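Local atomic coordinates of PH1570-like domain-containing protein (Pyrococcus horikoshii, PDB entry 2HQ4), a protein that is of unknown function, an archaeal protein of the Ph1570 family whose single chain is built round a long antiparallel beta sheet flanked by helices. Residues K87-Q101 / I113-Y127. Numbering follows the deposited sequence.
Sequences KPIKFTSEQVIKKLQ and IKIEEAKIYKTKEGY
Val-96 CG1 lies over one face of the Tyr-127 ring, 4.1 Å from its centroid and 17° off the normal, a CH-pi contact; at the ring's edge, near its plane, is Ile-89 CG1. The Tyr-121 ring has the Lys-87 carbonyl carbon at its edge, while its CD1 stands 3.9 Å from Pro-88 CD. Two backbone bonds join 87-89 to 120-122: Ile-89 N gives to Ile-120 O (2.9 Å) and Lys-122 N to Lys-87 O. These pair 87-88, a short, weakly bonded edge strand of the sheet, antiparallel with 119-123, Pro-88 and Tyr-121 forming a non-hydrogen-bonded pair. A loop then leads into helix 94-107, with Ser-93 at its N-cap, OG accepting a weak bond from Val-96 N; the helix packs against Ile-120, Tyr-127 and the 3-10 segment 115-117. In that segment Ile-115 CG2 meets Ile-97 CD1 and Leu-100 CB, each at 3.8 Å. The Gln-101 amide clasps the other backbone: Ile-115 N donates to OE1 (3.0 Å, N-H...O 172°), and NE2 donates to Ile-113 O (2.9 Å). A bend at chi2 (59°) turns the amide onto both groups. A leucine in place of this glutamine would probably leave Ile-115 N and Ile-113 O without these partners and let the 113-115 backbone shift. Near Pro-88, one water takes a bond from Lys-119 NZ and gives to Ile-89 O and Ile-120 O.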
ATOM      1  N   LYS A  87       4.879 -16.729  -6.335  1.00 58.68           N
ATOM      2  CA  LYS A  87       5.358 -17.399  -7.556  1.00 57.56           C
ATOM      3  C   LYS A  87       5.474 -16.562  -8.828  1.00 56.13           C
ATOM      4  O   LYS A  87       4.461 -16.267  -9.480  1.00 54.75           O
ATOM      5  CB  LYS A  87       4.475 -18.617  -7.839  1.00 57.88           C
ATOM      6  CG  LYS A  87       4.195 -19.484  -6.610  1.00 59.64           C
ATOM      7  CD  LYS A  87       3.456 -20.759  -7.009  1.00 62.47           C
ATOM      8  CE  LYS A  87       3.228 -21.673  -5.810  1.00 63.92           C
ATOM      9  NZ  LYS A  87       2.907 -23.071  -6.272  1.00 63.90           N
ATOM     10  N   PRO A  88       6.718 -16.194  -9.186  1.00 55.20           N
ATOM     11  CA  PRO A  88       7.024 -15.374 -10.359  1.00 54.97           C
ATOM     12  C   PRO A  88       6.667 -16.053 -11.680  1.00 54.80           C
ATOM     13  O   PRO A  88       6.785 -17.271 -11.801  1.00 54.95           O
ATOM     14  CB  PRO A  88       8.533 -15.133 -10.246  1.00 54.65           C
ATOM     15  CG  PRO A  88       9.034 -16.192  -9.343  1.00 55.16           C
ATOM     16  CD  PRO A  88       7.926 -16.536  -8.411  1.00 55.22           C
ATOM     17  N   ILE A  89       6.188 -15.266 -12.638  1.00 54.64           N
ATOM     18  CA  ILE A  89       5.861 -15.762 -13.971  1.00 55.08           C
ATOM     19  C   ILE A  89       7.074 -15.508 -14.862  1.00 55.76           C
ATOM     20  O   ILE A  89       7.591 -14.385 -14.938  1.00 55.59           O
ATOM     21  CB  ILE A  89       4.570 -15.105 -14.550  1.00 54.97           C
ATOM     22  CG1 ILE A  89       3.372 -15.328 -13.625  1.00 54.59           C
ATOM     23  CG2 ILE A  89       4.246 -15.650 -15.937  1.00 54.98           C
ATOM     24  CD1 ILE A  89       3.037 -16.793 -13.381  1.00 54.50           C
ATOM     25  N   LYS A  90       7.553 -16.566 -15.504  1.00 56.75           N
ATOM     26  CA  LYS A  90       8.759 -16.469 -16.325  1.00 57.78           C
ATOM     27  C   LYS A  90       8.458 -15.700 -17.600  1.00 57.97           C
ATOM     28  O   LYS A  90       9.272 -14.897 -18.042  1.00 58.28           O
ATOM     29  CB  LYS A  90       9.337 -17.859 -16.642  1.00 58.30           C
ATOM     30  CG  LYS A  90       9.860 -18.648 -15.423  1.00 59.15           C
ATOM     31  CD  LYS A  90      10.797 -17.803 -14.542  1.00 60.18           C
ATOM     32  CE  LYS A  90      11.042 -18.464 -13.182  1.00 61.18           C
ATOM     33  NZ  LYS A  90       9.774 -18.760 -12.433  1.00 61.92           N
ATOM     34  N   PHE A  91       7.278 -15.957 -18.167  1.00 58.19           N
ATOM     35  CA  PHE A  91       6.779 -15.264 -19.355  1.00 58.47           C
ATOM     36  C   PHE A  91       5.270 -15.098 -19.257  1.00 58.03           C
ATOM     37  O   PHE A  91       4.532 -16.079 -19.112  1.00 57.97           O
ATOM     38  CB  PHE A  91       7.123 -16.050 -20.626  1.00 59.14           C
ATOM     39  CG  PHE A  91       6.447 -15.536 -21.873  1.00 60.52           C
ATOM     40  CD1 PHE A  91       6.974 -14.438 -22.568  1.00 62.00           C
ATOM     41  CD2 PHE A  91       5.295 -16.159 -22.368  1.00 61.06           C
ATOM     42  CE1 PHE A  91       6.358 -13.959 -23.740  1.00 62.51           C
ATOM     43  CE2 PHE A  91       4.667 -15.690 -23.539  1.00 61.68           C
ATOM     44  CZ  PHE A  91       5.202 -14.589 -24.227  1.00 61.65           C
ATOM     45  N   THR A  92       4.821 -13.850 -19.330  1.00 57.45           N
ATOM     46  CA  THR A  92       3.392 -13.547 -19.323  1.00 57.06           C
ATOM     47  C   THR A  92       2.973 -13.026 -20.700  1.00 56.45           C
ATOM     48  O   THR A  92       3.654 -12.171 -21.275  1.00 56.09           O
ATOM     49  CB  THR A  92       2.988 -12.569 -18.146  1.00 57.07           C
ATOM     50  OG1 THR A  92       1.651 -12.091 -18.334  1.00 57.97           O
ATOM     51  CG2 THR A  92       3.925 -11.381 -18.047  1.00 57.11           C
ATOM     52  N   SER A  93       1.862 -13.553 -21.217  1.00 56.27           N
ATOM     53  CA  SER A  93       1.379 -13.220 -22.561  1.00 56.07           C
ATOM     54  C   SER A  93       1.012 -11.750 -22.672  1.00 56.12           C
ATOM     55  O   SER A  93       0.562 -11.146 -21.693  1.00 55.78           O
ATOM     56  CB  SER A  93       0.173 -14.088 -22.955  1.00 56.39           C
ATOM     57  OG  SER A  93      -0.942 -13.922 -22.080  1.00 56.90           O
ATOM     58  N   GLU A  94       1.221 -11.181 -23.861  1.00 55.71           N
ATOM     59  CA  GLU A  94       0.745  -9.831 -24.183  1.00 55.80           C
ATOM     60  C   GLU A  94      -0.706  -9.629 -23.764  1.00 54.29           C
ATOM     61  O   GLU A  94      -1.098  -8.532 -23.395  1.00 54.24           O
ATOM     62  CB  GLU A  94       0.849  -9.567 -25.686  1.00 55.88           C
ATOM     63  CG  GLU A  94       2.271  -9.512 -26.224  1.00 57.92           C
ATOM     64  CD  GLU A  94       2.308  -9.298 -27.735  1.00 58.25           C
ATOM     65  OE1 GLU A  94       1.837 -10.196 -28.483  1.00 60.58           O
ATOM     66  OE2 GLU A  94       2.817  -8.235 -28.167  1.00 60.45           O
ATOM     67  N   GLN A  95      -1.496 -10.696 -23.848  1.00 52.96           N
ATOM     68  CA  GLN A  95      -2.921 -10.660 -23.543  1.00 51.79           C
ATOM     69  C   GLN A  95      -3.191 -10.366 -22.064  1.00 49.90           C
ATOM     70  O   GLN A  95      -4.053  -9.540 -21.741  1.00 49.11           O
ATOM     71  CB  GLN A  95      -3.576 -11.978 -23.970  1.00 52.27           C
ATOM     72  CG  GLN A  95      -5.069 -12.080 -23.687  1.00 54.98           C
ATOM     73  CD  GLN A  95      -5.949 -11.279 -24.649  1.00 58.59           C
ATOM     74  OE1 GLN A  95      -5.475 -10.715 -25.650  1.00 60.20           O
ATOM     75  NE2 GLN A  95      -7.248 -11.229 -24.344  1.00 58.53           N
ATOM     76  N   VAL A  96      -2.464 -11.067 -21.189  1.00 48.13           N
ATOM     77  CA  VAL A  96      -2.497 -10.846 -19.738  1.00 46.15           C
ATOM     78  C   VAL A  96      -2.031  -9.427 -19.411  1.00 44.30           C
ATOM     79  O   VAL A  96      -2.713  -8.722 -18.681  1.00 43.76           O
ATOM     80  CB  VAL A  96      -1.637 -11.898 -18.984  1.00 46.27           C
ATOM     81  CG1 VAL A  96      -1.119 -11.356 -17.632  1.00 45.96           C
ATOM     82  CG2 VAL A  96      -2.430 -13.186 -18.788  1.00 46.14           C
ATOM     83  N   ILE A  97      -0.880  -9.027 -19.957  1.00 42.40           N
ATOM     84  CA  ILE A  97      -0.360  -7.663 -19.801  1.00 41.24           C
ATOM     85  C   ILE A  97      -1.424  -6.644 -20.218  1.00 39.85           C
ATOM     86  O   ILE A  97      -1.746  -5.700 -19.466  1.00 39.25           O
ATOM     87  CB  ILE A  97       0.983  -7.442 -20.590  1.00 41.78           C
ATOM     88  CG1 ILE A  97       2.119  -8.289 -20.009  1.00 42.95           C
ATOM     89  CG2 ILE A  97       1.408  -5.963 -20.614  1.00 41.34           C
ATOM     90  CD1 ILE A  97       2.465  -8.025 -18.542  1.00 45.50           C
ATOM     91  N   LYS A  98      -2.003  -6.867 -21.396  1.00 37.36           N
ATOM     92  CA  LYS A  98      -3.069  -6.013 -21.912  1.00 35.76           C
ATOM     93  C   LYS A  98      -4.313  -5.955 -21.019  1.00 33.44           C
ATOM     94  O   LYS A  98      -4.907  -4.903 -20.855  1.00 30.71           O
ATOM     95  CB  LYS A  98      -3.443  -6.477 -23.333  1.00 36.66           C
ATOM     96  CG  LYS A  98      -4.591  -5.725 -24.012  1.00 40.34           C
ATOM     97  CD  LYS A  98      -4.109  -4.423 -24.665  1.00 44.37           C
ATOM     98  CE  LYS A  98      -5.117  -3.911 -25.684  1.00 48.32           C
ATOM     99  NZ  LYS A  98      -4.528  -2.828 -26.546  1.00 51.74           N
ATOM    100  N   LYS A  99      -4.722  -7.089 -20.453  1.00 32.25           N
ATOM    101  CA  LYS A  99      -5.905  -7.105 -19.545  1.00 31.86           C
ATOM    102  C   LYS A  99      -5.598  -6.427 -18.188  1.00 30.09           C
ATOM    103  O   LYS A  99      -6.444  -5.763 -17.607  1.00 30.14           O
ATOM    104  CB  LYS A  99      -6.368  -8.541 -19.297  1.00 32.08           C
ATOM    105  CG  LYS A  99      -7.006  -9.229 -20.507  1.00 36.06           C
ATOM    106  CD  LYS A  99      -8.408  -8.707 -20.795  1.00 39.60           C
ATOM    107  CE  LYS A  99      -9.461  -9.807 -20.587  1.00 46.02           C
ATOM    108  NZ  LYS A  99      -9.578 -10.799 -21.731  1.00 45.11           N
ATOM    109  N   LEU A 100      -4.384  -6.634 -17.700  1.00 28.77           N
ATOM    110  CA  LEU A 100      -3.897  -5.948 -16.499  1.00 28.76           C
ATOM    111  C   LEU A 100      -3.816  -4.441 -16.728  1.00 27.85           C
ATOM    112  O   LEU A 100      -4.211  -3.665 -15.875  1.00 26.43           O
ATOM    113  CB  LEU A 100      -2.551  -6.537 -16.035  1.00 28.36           C
ATOM    114  CG  LEU A 100      -2.590  -7.979 -15.483  1.00 26.73           C
ATOM    115  CD1 LEU A 100      -1.218  -8.333 -14.912  1.00 27.63           C
ATOM    116  CD2 LEU A 100      -3.697  -8.213 -14.417  1.00 28.31           C
ATOM    117  N   GLN A 101      -3.329  -4.028 -17.890  1.00 28.22           N
ATOM    118  CA  GLN A 101      -3.355  -2.603 -18.255  1.00 29.17           C
ATOM    119  C   GLN A 101      -4.782  -2.022 -18.286  1.00 29.33           C
ATOM    120  O   GLN A 101      -5.013  -0.880 -17.842  1.00 27.60           O
ATOM    121  CB  GLN A 101      -2.564  -2.356 -19.562  1.00 29.92           C
ATOM    122  CG  GLN A 101      -2.131  -0.900 -19.777  1.00 31.84           C
ATOM    123  CD  GLN A 101      -1.229  -0.337 -18.665  1.00 36.36           C
ATOM    124  OE1 GLN A 101      -0.160  -0.874 -18.378  1.00 38.00           O
ATOM    125  NE2 GLN A 101      -1.653   0.773 -18.066  1.00 34.93           N
ATOM    126  N   ILE A 113       1.058   4.104 -15.186  1.00 34.15           N
ATOM    127  CA  ILE A 113       1.513   2.811 -14.731  1.00 34.16           C
ATOM    128  C   ILE A 113       1.673   1.959 -15.988  1.00 35.25           C
ATOM    129  O   ILE A 113       0.718   1.753 -16.738  1.00 36.58           O
ATOM    130  CB  ILE A 113       0.459   2.131 -13.842  1.00 33.50           C
ATOM    131  CG1 ILE A 113      -0.038   3.080 -12.737  1.00 33.40           C
ATOM    132  CG2 ILE A 113       0.992   0.818 -13.279  1.00 31.92           C
ATOM    133  CD1 ILE A 113       0.984   3.397 -11.650  1.00 29.79           C
ATOM    134  N   LYS A 114       2.865   1.463 -16.235  1.00 36.05           N
ATOM    135  CA  LYS A 114       2.992   0.517 -17.324  1.00 37.03           C
ATOM    136  C   LYS A 114       3.263  -0.855 -16.762  1.00 35.43           C
ATOM    137  O   LYS A 114       4.340  -1.140 -16.252  1.00 34.38           O
ATOM    138  CB  LYS A 114       4.070   0.948 -18.317  1.00 38.40           C
ATOM    139  CG  LYS A 114       3.662   2.122 -19.203  1.00 41.53           C
ATOM    140  CD  LYS A 114       4.677   2.288 -20.326  1.00 47.19           C
ATOM    141  CE  LYS A 114       4.024   2.778 -21.601  1.00 49.85           C
ATOM    142  NZ  LYS A 114       4.659   2.142 -22.799  1.00 53.25           N
ATOM    143  N   ILE A 115       2.250  -1.696 -16.855  1.00 35.61           N
ATOM    144  CA  ILE A 115       2.320  -3.059 -16.341  1.00 35.60           C
ATOM    145  C   ILE A 115       3.523  -3.833 -16.896  1.00 35.87           C
ATOM    146  O   ILE A 115       4.108  -4.636 -16.187  1.00 34.25           O
ATOM    147  CB  ILE A 115       0.978  -3.801 -16.583  1.00 35.94           C
ATOM    148  CG1 ILE A 115      -0.119  -3.165 -15.717  1.00 37.88           C
ATOM    149  CG2 ILE A 115       1.083  -5.334 -16.297  1.00 35.96           C
ATOM    150  CD1 ILE A 115       0.111  -3.255 -14.174  1.00 35.92           C
ATOM    151  N   GLU A 116       3.909  -3.569 -18.148  1.00 36.64           N
ATOM    152  CA  GLU A 116       5.004  -4.340 -18.787  1.00 38.45           C
ATOM    153  C   GLU A 116       6.390  -4.121 -18.137  1.00 37.95           C
ATOM    154  O   GLU A 116       7.317  -4.898 -18.326  1.00 38.67           O
ATOM    155  CB  GLU A 116       5.020  -4.117 -20.314  1.00 39.64           C
ATOM    156  CG  GLU A 116       5.734  -2.873 -20.770  1.00 43.06           C
ATOM    157  CD  GLU A 116       4.915  -1.617 -20.613  1.00 50.66           C
ATOM    158  OE1 GLU A 116       3.663  -1.701 -20.440  1.00 52.77           O
ATOM    159  OE2 GLU A 116       5.536  -0.532 -20.666  1.00 53.45           O
ATOM    160  N   GLU A 117       6.510  -3.079 -17.333  1.00 37.31           N
ATOM    161  CA  GLU A 117       7.715  -2.869 -16.540  1.00 37.65           C
ATOM    162  C   GLU A 117       7.684  -3.582 -15.177  1.00 36.30           C
ATOM    163  O   GLU A 117       8.682  -3.580 -14.442  1.00 37.41           O
ATOM    164  CB  GLU A 117       7.919  -1.368 -16.341  1.00 38.50           C
ATOM    165  CG  GLU A 117       8.103  -0.610 -17.663  1.00 42.01           C
ATOM    166  CD  GLU A 117       8.445   0.843 -17.438  1.00 48.80           C
ATOM    167  OE1 GLU A 117       7.561   1.610 -16.950  1.00 50.94           O
ATOM    168  OE2 GLU A 117       9.604   1.210 -17.739  1.00 52.11           O
ATOM    169  N   ALA A 118       6.555  -4.197 -14.844  1.00 33.83           N
ATOM    170  CA  ALA A 118       6.396  -4.843 -13.541  1.00 31.51           C
ATOM    171  C   ALA A 118       6.879  -6.289 -13.534  1.00 30.45           C
ATOM    172  O   ALA A 118       6.897  -6.971 -14.562  1.00 29.63           O
ATOM    173  CB  ALA A 118       4.942  -4.781 -13.086  1.00 30.95           C
ATOM    174  N   LYS A 119       7.235  -6.761 -12.350  1.00 28.85           N
ATOM    175  CA  LYS A 119       7.378  -8.187 -12.149  1.00 27.83           C
ATOM    176  C   LYS A 119       5.993  -8.815 -11.841  1.00 26.91           C
ATOM    177  O   LYS A 119       5.233  -8.296 -10.993  1.00 24.18           O
ATOM    178  CB  LYS A 119       8.393  -8.438 -11.053  1.00 28.50           C
ATOM    179  CG  LYS A 119       8.867  -9.852 -11.000  1.00 33.06           C
ATOM    180  CD  LYS A 119      10.222  -9.925 -10.353  1.00 37.66           C
ATOM    181  CE  LYS A 119      10.458 -11.323  -9.774  1.00 39.82           C
ATOM    182  NZ  LYS A 119      10.591 -12.298 -10.886  1.00 43.26           N
ATOM    183  N   ILE A 120       5.657  -9.901 -12.546  1.00 25.16           N
ATOM    184  CA  ILE A 120       4.336 -10.491 -12.424  1.00 26.20           C
ATOM    185  C   ILE A 120       4.400 -11.793 -11.659  1.00 27.12           C
ATOM    186  O   ILE A 120       5.301 -12.624 -11.910  1.00 26.70           O
ATOM    187  CB  ILE A 120       3.654 -10.724 -13.826  1.00 26.51           C
ATOM    188  CG1 ILE A 120       3.757  -9.480 -14.733  1.00 27.68           C
ATOM    189  CG2 ILE A 120       2.205 -11.190 -13.652  1.00 26.27           C
ATOM    190  CD1 ILE A 120       3.118  -8.165 -14.168  1.00 27.33           C
ATOM    191  N   TYR A 121       3.466 -11.975 -10.722  1.00 26.05           N
ATOM    192  CA  TYR A 121       3.389 -13.196  -9.945  1.00 27.67           C
ATOM    193  C   TYR A 121       1.990 -13.795 -10.038  1.00 29.19           C
ATOM    194  O   TYR A 121       0.997 -13.055 -10.110  1.00 29.13           O
ATOM    195  CB  TYR A 121       3.734 -12.965  -8.472  1.00 27.25           C
ATOM    196  CG  TYR A 121       5.071 -12.303  -8.180  1.00 28.19           C
ATOM    197  CD1 TYR A 121       6.186 -13.061  -7.772  1.00 27.83           C
ATOM    198  CD2 TYR A 121       5.207 -10.910  -8.267  1.00 24.93           C
ATOM    199  CE1 TYR A 121       7.411 -12.434  -7.465  1.00 30.22           C
ATOM    200  CE2 TYR A 121       6.413 -10.274  -7.991  1.00 27.22           C
ATOM    201  CZ  TYR A 121       7.511 -11.037  -7.595  1.00 30.08           C
ATOM    202  OH  TYR A 121       8.668 -10.374  -7.295  1.00 31.52           O
ATOM    203  N   LYS A 122       1.897 -15.118 -10.038  1.00 30.26           N
ATOM    204  CA  LYS A 122       0.581 -15.752  -9.953  1.00 33.50           C
ATOM    205  C   LYS A 122       0.277 -16.105  -8.496  1.00 32.69           C
ATOM    206  O   LYS A 122       1.096 -16.698  -7.792  1.00 32.86           O
ATOM    207  CB  LYS A 122       0.474 -16.979 -10.863  1.00 34.50           C
ATOM    208  CG  LYS A 122      -0.989 -17.415 -11.145  1.00 38.98           C
ATOM    209  CD  LYS A 122      -1.093 -18.666 -12.035  1.00 38.26           C
ATOM    210  CE  LYS A 122      -0.945 -18.345 -13.526  1.00 45.03           C
ATOM    211  NZ  LYS A 122      -1.367 -19.473 -14.416  1.00 46.66           N
ATOM    212  N   THR A 123      -0.897 -15.704  -8.034  1.00 31.68           N
ATOM    213  CA  THR A 123      -1.331 -16.034  -6.696  1.00 30.34           C
ATOM    214  C   THR A 123      -2.639 -16.829  -6.765  1.00 31.12           C
ATOM    215  O   THR A 123      -3.233 -16.988  -7.847  1.00 30.23           O
ATOM    216  CB  THR A 123      -1.525 -14.779  -5.830  1.00 30.53           C
ATOM    217  OG1 THR A 123      -2.784 -14.196  -6.137  1.00 27.00           O
ATOM    218  CG2 THR A 123      -0.409 -13.737  -6.059  1.00 28.71           C
ATOM    219  N   LYS A 124      -3.110 -17.287  -5.607  1.00 30.96           N
ATOM    220  CA  LYS A 124      -4.364 -18.024  -5.561  1.00 32.47           C
ATOM    221  C   LYS A 124      -5.544 -17.154  -5.938  1.00 30.40           C
ATOM    222  O   LYS A 124      -6.624 -17.656  -6.111  1.00 31.54           O
ATOM    223  CB  LYS A 124      -4.565 -18.668  -4.182  1.00 32.75           C
ATOM    224  CG  LYS A 124      -3.766 -19.980  -4.045  1.00 36.10           C
ATOM    225  CD  LYS A 124      -3.943 -20.687  -2.687  1.00 36.57           C
ATOM    226  CE  LYS A 124      -3.088 -21.973  -2.612  1.00 39.25           C
ATOM    227  NZ  LYS A 124      -2.993 -22.504  -1.205  1.00 43.24           N
ATOM    228  N   GLU A 125      -5.332 -15.850  -6.065  1.00 28.19           N
ATOM    229  CA  GLU A 125      -6.435 -14.928  -6.329  1.00 26.46           C
ATOM    230  C   GLU A 125      -6.360 -14.213  -7.683  1.00 25.78           C
ATOM    231  O   GLU A 125      -7.224 -13.372  -7.997  1.00 25.29           O
ATOM    232  CB  GLU A 125      -6.530 -13.912  -5.189  1.00 25.59           C
ATOM    233  CG  GLU A 125      -6.816 -14.584  -3.870  1.00 25.23           C
ATOM    234  CD  GLU A 125      -6.968 -13.631  -2.727  1.00 26.07           C
ATOM    235  OE1 GLU A 125      -7.192 -12.444  -2.952  1.00 25.16           O
ATOM    236  OE2 GLU A 125      -6.861 -14.072  -1.568  1.00 27.36           O
ATOM    237  N   GLY A 126      -5.319 -14.509  -8.460  1.00 24.44           N
ATOM    238  CA  GLY A 126      -5.099 -13.809  -9.745  1.00 23.02           C
ATOM    239  C   GLY A 126      -3.672 -13.287  -9.801  1.00 23.17           C
ATOM    240  O   GLY A 126      -2.815 -13.756  -9.047  1.00 24.36           O
ATOM    241  N   TYR A 127      -3.412 -12.324 -10.676  1.00 21.60           N
ATOM    242  CA  TYR A 127      -2.064 -11.809 -10.887  1.00 22.06           C
ATOM    243  C   TYR A 127      -1.761 -10.618  -9.970  1.00 21.48           C
ATOM    244  O   TYR A 127      -2.647  -9.760  -9.729  1.00 20.18           O
ATOM    245  CB  TYR A 127      -1.898 -11.357 -12.345  1.00 22.95           C
ATOM    246  CG  TYR A 127      -1.915 -12.507 -13.326  1.00 26.35           C
ATOM    247  CD1 TYR A 127      -0.838 -13.404 -13.381  1.00 29.38           C
ATOM    248  CD2 TYR A 127      -2.994 -12.698 -14.210  1.00 28.29           C
ATOM    249  CE1 TYR A 127      -0.826 -14.472 -14.276  1.00 30.19           C
ATOM    250  CE2 TYR A 127      -3.004 -13.791 -15.128  1.00 27.54           C
ATOM    251  CZ  TYR A 127      -1.916 -14.664 -15.144  1.00 29.20           C
ATOM    252  OH  TYR A 127      -1.865 -15.730 -16.020  1.00 30.00           O
TER
HETATM  253  O   HOH W   1       7.356 -11.005 -14.623  1.00 37.56           O
HETATM  254  O   HOH W   2       8.049 -12.679 -12.430  1.00 51.47           O